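PDB 6VVG: arginine kinase, which probably phosphorylates proteins on serine and threonine, being the granulovirus protein kinase PK-1, whose activity relies on side-to-side dimerization, and binds AMP in its nucleotide pocket. Local coordinates for residues 32-37 with 45-50; 51-56 with 84-89; 70-75 with 126-131. One frame throughout, in Å; residues are numbered along the deposited sequence. Where two conformers were deposited one is given.

Contact 1. Residues 32-37 with 45-50; sequences SSVYLC and RFVCKI. With AMP (adenosine monophosphate), chain C.
Lys49 pairs with Val34 in the antiparallel hairpin of strands 32-39 and 45-51, and its side chain can be followed along the nucleotide face. Ser33, Tyr35 and Cys37 pair with Ile50, Cys48 and Phe46 through two backbone hydrogen bonds each. Lys49 CB leaves the strand on the face that also carries Val34 and Val47. Lys49 CG passes Val34 CG2 at 4.1 Å. CD has the AMP phosphate oxygen O3P as its neighbour. Lys49 CE rests on Ser32 CB at 3.7 Å. Lys49 NZ makes only a weak hydrogen bond to AMP O3P, at 3.5 Å. With chi1 at 173° and every later torsion extended, the chain spans straight from sheet to phosphate. Val34 CG1 presses on Val47 CG1 at 3.3 Å, a tight contact. Val47 CG2 lies 3.6 Å from AMP C6. Val34 CG2 approaches AMP O5'. On the other face Tyr35 CE1 meets Ile50 CD1 at 3.7 Å. This is the kinase hairpin that roofs the nucleotide. The Lys49-Glu60 salt bridge, to helix 59-66, is consistent with the helix-in arrangement seen in active kinases. Glu60 is the strong partner that positions the amine; AMP O3P and Asp160 add only weak contacts.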
# COMPACT_ATOMS: atom_id res chain seq x y z
N SER A 32 -15.65 10.99 -3.53
CA SER A 32 -14.95 11.96 -2.71
C SER A 32 -15.47 13.35 -3.04
O SER A 32 -16.01 13.58 -4.12
CB SER A 32 -13.43 11.89 -2.94
OG SER A 32 -13.11 12.13 -4.31
N SER A 33 -15.23 14.28 -2.11
CA SER A 33 -15.46 15.70 -2.33
C SER A 33 -14.38 16.48 -1.59
O SER A 33 -13.97 16.09 -0.49
CB SER A 33 -16.86 16.14 -1.87
OG SER A 33 -17.85 15.68 -2.78
N VAL A 34 -13.92 17.56 -2.20
CA VAL A 34 -12.75 18.30 -1.74
C VAL A 34 -13.18 19.71 -1.37
O VAL A 34 -13.90 20.36 -2.13
CB VAL A 34 -11.64 18.31 -2.81
CG1 VAL A 34 -10.50 19.21 -2.40
CG2 VAL A 34 -11.16 16.89 -3.09
N TYR A 35 -12.72 20.18 -0.21
CA TYR A 35 -13.13 21.47 0.32
C TYR A 35 -11.92 22.28 0.76
O TYR A 35 -10.90 21.74 1.19
CB TYR A 35 -14.07 21.31 1.53
CG TYR A 35 -15.29 20.46 1.27
CD1 TYR A 35 -15.23 19.08 1.36
CD2 TYR A 35 -16.50 21.05 0.93
CE1 TYR A 35 -16.34 18.30 1.11
CE2 TYR A 35 -17.62 20.28 0.68
CZ TYR A 35 -17.53 18.91 0.78
OH TYR A 35 -18.64 18.13 0.53
N LEU A 36 -12.06 23.60 0.66
CA LEU A 36 -11.10 24.53 1.24
C LEU A 36 -11.36 24.65 2.74
O LEU A 36 -12.50 24.87 3.16
CB LEU A 36 -11.20 25.89 0.56
CG LEU A 36 -10.08 26.90 0.84
CD1 LEU A 36 -8.78 26.47 0.19
CD2 LEU A 36 -10.49 28.29 0.36
N CYS A 37 -10.31 24.51 3.53
CA CYS A 37 -10.43 24.48 4.98
C CYS A 37 -9.51 25.52 5.59
O CYS A 37 -8.63 26.07 4.93
CB CYS A 37 -10.12 23.09 5.55
SG CYS A 37 -8.81 22.21 4.80
N ARG A 45 -4.42 28.25 4.47
CA ARG A 45 -5.47 27.47 3.84
C ARG A 45 -4.99 26.04 3.64
O ARG A 45 -3.85 25.79 3.25
CB ARG A 45 -5.85 28.08 2.49
CG ARG A 45 -6.99 29.07 2.57
CD ARG A 45 -6.54 30.38 3.20
NE ARG A 45 -7.52 31.44 3.00
CZ ARG A 45 -7.63 32.51 3.78
NH1 ARG A 45 -6.82 32.67 4.81
NH2 ARG A 45 -8.56 33.43 3.51
N PHE A 46 -5.88 25.09 3.92
CA PHE A 46 -5.62 23.68 3.68
C PHE A 46 -6.70 23.14 2.75
O PHE A 46 -7.68 23.82 2.44
CB PHE A 46 -5.61 22.88 5.00
CG PHE A 46 -4.60 23.37 6.01
CD1 PHE A 46 -3.31 22.87 6.01
CD2 PHE A 46 -4.93 24.33 6.96
CE1 PHE A 46 -2.37 23.30 6.92
CE2 PHE A 46 -3.99 24.77 7.88
CZ PHE A 46 -2.71 24.26 7.86
N VAL A 47 -6.56 21.87 2.38
CA VAL A 47 -7.55 21.15 1.59
C VAL A 47 -8.03 19.96 2.41
O VAL A 47 -7.22 19.11 2.79
CB VAL A 47 -6.97 20.69 0.24
CG1 VAL A 47 -7.90 19.67 -0.40
CG2 VAL A 47 -6.73 21.87 -0.68
N CYS A 48 -9.33 19.89 2.67
CA CYS A 48 -9.91 18.76 3.38
C CYS A 48 -10.74 17.93 2.41
O CYS A 48 -11.71 18.43 1.83
CB CYS A 48 -10.79 19.21 4.56
SG CYS A 48 -11.67 17.82 5.34
N LYS A 49 -10.37 16.66 2.24
CA LYS A 49 -11.00 15.73 1.32
C LYS A 49 -11.81 14.73 2.13
O LYS A 49 -11.25 14.04 2.99
CB LYS A 49 -9.94 15.03 0.48
CG LYS A 49 -10.43 13.91 -0.42
CD LYS A 49 -9.29 13.45 -1.33
CE LYS A 49 -9.80 12.61 -2.48
NZ LYS A 49 -8.68 12.01 -3.26
N ILE A 50 -13.11 14.67 1.88
CA ILE A 50 -14.02 13.78 2.58
C ILE A 50 -14.34 12.62 1.65
O ILE A 50 -14.85 12.82 0.54
CB ILE A 50 -15.30 14.51 3.00
CG1 ILE A 50 -14.99 15.65 3.97
CG2 ILE A 50 -16.29 13.54 3.63
CD1 ILE A 50 -16.18 16.53 4.31
P AMP C . -8.73 15.92 -6.31
O1P AMP C . -9.31 15.30 -7.56
O2P AMP C . -7.38 16.49 -6.65
O3P AMP C . -8.80 14.89 -5.20
O5' AMP C . -9.64 17.14 -5.84
C5' AMP C . -10.51 17.79 -6.76
C4' AMP C . -9.96 19.13 -7.20
O4' AMP C . -9.67 19.95 -6.03
C3' AMP C . -8.65 19.11 -7.96
O3' AMP C . -8.81 18.76 -9.32
C2' AMP C . -8.14 20.52 -7.75
O2' AMP C . -8.85 21.45 -8.56
C1' AMP C . -8.53 20.75 -6.29
N9 AMP C . -7.45 20.32 -5.38
C8 AMP C . -7.27 19.06 -4.99
N7 AMP C . -6.21 19.02 -4.19
C5 AMP C . -5.73 20.27 -4.08
C6 AMP C . -4.66 20.78 -3.39
N6 AMP C . -3.67 20.17 -2.52
N1 AMP C . -4.38 22.07 -3.45
C2 AMP C . -5.16 22.89 -4.20
N3 AMP C . -6.21 22.39 -4.89
C4 AMP C . -6.49 21.08 -4.82

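Contact 2. Residues 51-56 with 84-89; sequences VKPSTF and NGESLL
Val51 and Ser87 form an antiparallel hydrogen-bonded pair. Val51 N donates to Ser87 O at 2.9 Å, nearly straight at 169°, and Ser87 N returns a longer bond to Val51 O at 3.2 Å. Next to the pair, Pro53 lays its CB 3.2 Å from Gly85 O. Water 1 can donate to Gly85 O, at 2.8 Å, and also hydrogen-bonds Ser87 OG at 2.7 Å, with Val51 O in range as well. Farther along, Phe56 CE1 reaches Leu89 CD1 at 3.8 Å. Phe56 CG stands anti to its backbone N (chi1 -168°), which swings the ring to the leucine. The pair is the end of the contact between two neighbouring strands of the kinase N-lobe sheet, where strand 45-51 leaves it for helix 59-66. A type II turn from Lys52 to Thr55 begins this connection. Thr55 OG1 ties it by donating to Lys52 O at 2.7 Å, from above the carbonyl plane. Ser87 OG accepts from Asn82 N, and Phe79 meets the Phe56 ring. Phe61 of the second subunit packs on Phe56, and Ser6 of that subunit hydrogen-bonds Glu86 OE1.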
# COMPACT_ATOMS: atom_id res chain seq x y z
N VAL A 51 -14.08 11.39 2.10
CA VAL A 51 -14.31 10.20 1.30
C VAL A 51 -15.48 9.42 1.88
O VAL A 51 -15.61 9.28 3.10
CB VAL A 51 -13.04 9.31 1.23
CG1 VAL A 51 -13.34 8.01 0.50
CG2 VAL A 51 -11.90 10.06 0.54
N LYS A 52 -16.31 8.87 0.99
CA LYS A 52 -17.51 8.17 1.40
C LYS A 52 -17.15 6.88 2.14
O LYS A 52 -16.07 6.32 1.94
CB LYS A 52 -18.37 7.83 0.18
CG LYS A 52 -19.32 8.92 -0.28
CD LYS A 52 -20.07 8.51 -1.56
CE LYS A 52 -21.54 8.18 -1.27
NZ LYS A 52 -22.31 7.88 -2.50
N PRO A 53 -18.05 6.38 2.99
CA PRO A 53 -17.81 5.08 3.63
C PRO A 53 -17.67 3.96 2.61
O PRO A 53 -18.35 3.94 1.58
CB PRO A 53 -19.04 4.88 4.52
CG PRO A 53 -20.11 5.82 3.93
CD PRO A 53 -19.30 7.01 3.47
N SER A 54 -16.77 3.02 2.91
CA SER A 54 -16.59 1.80 2.12
C SER A 54 -16.13 2.09 0.70
O SER A 54 -16.39 1.30 -0.22
CB SER A 54 -17.86 0.95 2.10
OG SER A 54 -18.13 0.38 3.37
N THR A 55 -15.44 3.21 0.48
CA THR A 55 -14.88 3.50 -0.83
C THR A 55 -13.40 3.83 -0.80
O THR A 55 -12.82 4.08 -1.86
CB THR A 55 -15.63 4.68 -1.49
OG1 THR A 55 -15.60 5.82 -0.63
CG2 THR A 55 -17.07 4.31 -1.80
N PHE A 56 -12.77 3.84 0.37
CA PHE A 56 -11.41 4.35 0.46
C PHE A 56 -10.40 3.36 -0.11
O PHE A 56 -10.46 2.16 0.18
CB PHE A 56 -11.05 4.66 1.91
CG PHE A 56 -9.79 5.46 2.05
CD1 PHE A 56 -9.70 6.74 1.53
CD2 PHE A 56 -8.68 4.94 2.70
CE1 PHE A 56 -8.55 7.48 1.65
CE2 PHE A 56 -7.52 5.68 2.83
CZ PHE A 56 -7.45 6.95 2.30
N ASN A 84 -17.14 2.75 9.50
CA ASN A 84 -18.58 2.93 9.42
C ASN A 84 -18.97 4.39 9.20
O ASN A 84 -19.94 4.89 9.77
CB ASN A 84 -19.26 2.40 10.69
CG ASN A 84 -20.75 2.17 10.51
OD1 ASN A 84 -21.22 1.89 9.40
ND2 ASN A 84 -21.51 2.28 11.60
N GLY A 85 -18.21 5.10 8.38
CA GLY A 85 -18.54 6.48 8.10
C GLY A 85 -17.58 7.14 7.14
O GLY A 85 -16.91 6.47 6.35
N GLU A 86 -17.52 8.46 7.22
CA GLU A 86 -16.66 9.26 6.36
C GLU A 86 -15.24 9.28 6.90
O GLU A 86 -15.01 9.17 8.11
CB GLU A 86 -17.20 10.69 6.25
CG GLU A 86 -18.62 10.79 5.73
CD GLU A 86 -19.05 12.23 5.51
OE1 GLU A 86 -18.99 13.02 6.47
OE2 GLU A 86 -19.45 12.56 4.37
N SER A 87 -14.28 9.43 5.99
CA SER A 87 -12.88 9.57 6.33
C SER A 87 -12.35 10.88 5.77
O SER A 87 -12.74 11.32 4.68
CB SER A 87 -12.05 8.40 5.80
OG SER A 87 -12.64 7.16 6.16
N LEU A 88 -11.44 11.49 6.51
CA LEU A 88 -10.94 12.82 6.22
C LEU A 88 -9.46 12.79 5.89
O LEU A 88 -8.68 12.13 6.57
CB LEU A 88 -11.15 13.75 7.41
CG LEU A 88 -12.52 13.85 8.07
CD1 LEU A 88 -12.56 15.06 9.02
CD2 LEU A 88 -13.60 13.96 7.02
N LEU A 89 -9.07 13.54 4.86
CA LEU A 89 -7.67 13.82 4.58
C LEU A 89 -7.49 15.34 4.56
O LEU A 89 -8.10 16.02 3.73
CB LEU A 89 -7.23 13.22 3.24
CG LEU A 89 -7.06 11.71 3.12
CD1 LEU A 89 -8.41 11.04 3.08
CD2 LEU A 89 -6.25 11.39 1.87
O HOH W 1 -14.73 6.54 4.61

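Contact 3. Residues 70-75 with 126-131; sequences NPNFIK and VTALND
Asn70 and Asp131 reach for each other from opposite directions. In the conformer given, one of two modelled for Asp131, Asn70 ND2 donates to Asp131 OD2 at 2.9 Å, so this bond is doubtful as a permanent one. It lies close to the amide plane and uses the anti lone pair of OD2. Amide and carboxylate planes are turned 38° apart. The same amide also works at its other end. Asn70 OD1 accepts from Asn72 N at 2.8 Å, an Asx turn inside a type I turn from Asn70 to Phe73. The backbone N-H of Asn72 pointing at Asn70 OD1 fixes which end of the amide is oxygen.

Phe73 turns its ring edge to the helix. Phe73 CE1 comes 3.5 Å from Ala128 O, which lies near the ring plane, and 3.8 Å from Ala128 CB. That methyl also meets Asn72 CB at 3.9 Å, so it touches both Asn72 and Phe73. The Asn72 amide points on to Leu156 O.

This is the loop between helix 59-66 and strand 76-82, which kinases anchor on the long C-lobe helix, here 115-133. That helix also packs through Val126 and Leu129 on helix 192-208, and Val126 touches helix 268-272. On the loop side, Asn72 makes a backbone hydrogen bond with Val158 of the short strand 157-158.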
# COMPACT_ATOMS: atom_id res chain seq x y z
N ASN A 70 9.11 14.73 -1.00
CA ASN A 70 9.26 15.06 -2.41
C ASN A 70 8.52 16.36 -2.69
O ASN A 70 7.31 16.43 -2.41
CB ASN A 70 8.72 13.95 -3.29
CG ASN A 70 9.00 14.17 -4.77
OD1 ASN A 70 8.46 15.10 -5.37
ND2 ASN A 70 9.85 13.34 -5.35
N PRO A 71 9.17 17.39 -3.23
CA PRO A 71 8.48 18.68 -3.39
C PRO A 71 7.34 18.66 -4.41
O PRO A 71 6.57 19.62 -4.45
CB PRO A 71 9.59 19.64 -3.83
CG PRO A 71 10.70 18.77 -4.34
CD PRO A 71 10.59 17.45 -3.64
N ASN A 72 7.21 17.61 -5.21
CA ASN A 72 6.20 17.56 -6.26
C ASN A 72 4.99 16.72 -5.87
O ASN A 72 4.11 16.49 -6.71
CB ASN A 72 6.82 17.04 -7.55
CG ASN A 72 8.00 17.88 -8.01
OD1 ASN A 72 9.14 17.42 -8.00
ND2 ASN A 72 7.72 19.12 -8.40
N PHE A 73 4.92 16.26 -4.63
CA PHE A 73 3.74 15.61 -4.07
C PHE A 73 3.19 16.47 -2.94
O PHE A 73 3.79 17.49 -2.56
CB PHE A 73 4.08 14.19 -3.59
CG PHE A 73 4.36 13.23 -4.71
CD1 PHE A 73 5.63 13.10 -5.23
CD2 PHE A 73 3.33 12.47 -5.26
CE1 PHE A 73 5.89 12.22 -6.27
CE2 PHE A 73 3.58 11.59 -6.30
CZ PHE A 73 4.86 11.47 -6.81
N ILE A 74 2.04 16.08 -2.41
CA ILE A 74 1.26 16.92 -1.50
C ILE A 74 1.33 16.33 -0.10
O ILE A 74 1.03 15.15 0.10
CB ILE A 74 -0.20 17.05 -1.99
CG1 ILE A 74 -0.20 17.59 -3.43
CG2 ILE A 74 -0.98 17.96 -1.06
CD1 ILE A 74 -1.54 18.06 -3.94
N LYS A 75 1.74 17.16 0.86
CA LYS A 75 1.91 16.68 2.23
C LYS A 75 0.55 16.44 2.88
O LYS A 75 -0.38 17.25 2.75
CB LYS A 75 2.70 17.69 3.06
CG LYS A 75 3.78 18.47 2.33
CD LYS A 75 5.01 17.63 2.04
CE LYS A 75 6.00 18.39 1.16
NZ LYS A 75 5.34 19.21 0.10
N VAL A 126 8.17 13.14 -14.82
CA VAL A 126 8.83 11.84 -14.97
C VAL A 126 9.66 11.54 -13.73
O VAL A 126 9.62 10.42 -13.20
CB VAL A 126 9.68 11.83 -16.25
CG1 VAL A 126 10.58 10.60 -16.28
CG2 VAL A 126 8.79 11.88 -17.48
N THR A 127 10.42 12.53 -13.26
CA THR A 127 11.26 12.33 -12.08
C THR A 127 10.41 12.02 -10.86
O THR A 127 10.75 11.13 -10.07
CB THR A 127 12.12 13.57 -11.84
OG1 THR A 127 13.05 13.73 -12.92
CG2 THR A 127 12.87 13.47 -10.53
N ALA A 128 9.31 12.76 -10.68
CA ALA A 128 8.46 12.55 -9.51
C ALA A 128 7.82 11.17 -9.55
O ALA A 128 7.82 10.44 -8.55
CB ALA A 128 7.39 13.64 -9.45
N LEU A 129 7.25 10.79 -10.70
CA LEU A 129 6.62 9.48 -10.81
C LEU A 129 7.65 8.37 -10.61
O LEU A 129 7.35 7.34 -10.00
CB LEU A 129 5.92 9.33 -12.15
CG LEU A 129 4.60 10.10 -12.29
CD1 LEU A 129 4.07 10.02 -13.72
CD2 LEU A 129 3.56 9.58 -11.30
N ASN A 130 8.87 8.56 -11.12
CA ASN A 130 9.92 7.57 -10.88
C ASN A 130 10.18 7.40 -9.39
O ASN A 130 10.32 6.27 -8.90
CB ASN A 130 11.21 7.96 -11.59
CG ASN A 130 12.26 6.86 -11.56
OD1 ASN A 130 12.00 5.73 -11.97
ND2 ASN A 130 13.44 7.18 -11.06
N ASP A 131 10.27 8.51 -8.64
CA ASP A 131 10.46 8.43 -7.21
C ASP A 131 9.36 7.60 -6.54
O ASP A 131 9.63 6.76 -5.69
CB ASP A 131 10.52 9.83 -6.60
CG ASP A 131 11.17 9.85 -5.23
OD1 ASP A 131 11.86 8.87 -4.88
OD2 ASP A 131 10.99 10.85 -4.49

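Overall arrangement
From the N terminus, contact 1 comes first and closes the short hairpin of strands 32-39 and 45-51. Contact 2 opens just after it, in series, at the end of the second strand. Its loop takes in helix 59-66 and strand 76-82 before strand 87-92 returns beside strand 45-51, so contacts 1 and 2 share one sheet and touch, for example through Lys49 N and Leu89 O. Contact 3 opens within that loop, at residues 70-75, and closes only at 126-131; contacts 2 and 3 therefore cross. It touches neither of the others. Contacts 1 and 2 join neighbouring strands of the N-lobe sheet, and contact 3 ties that lobe to a C-lobe helix.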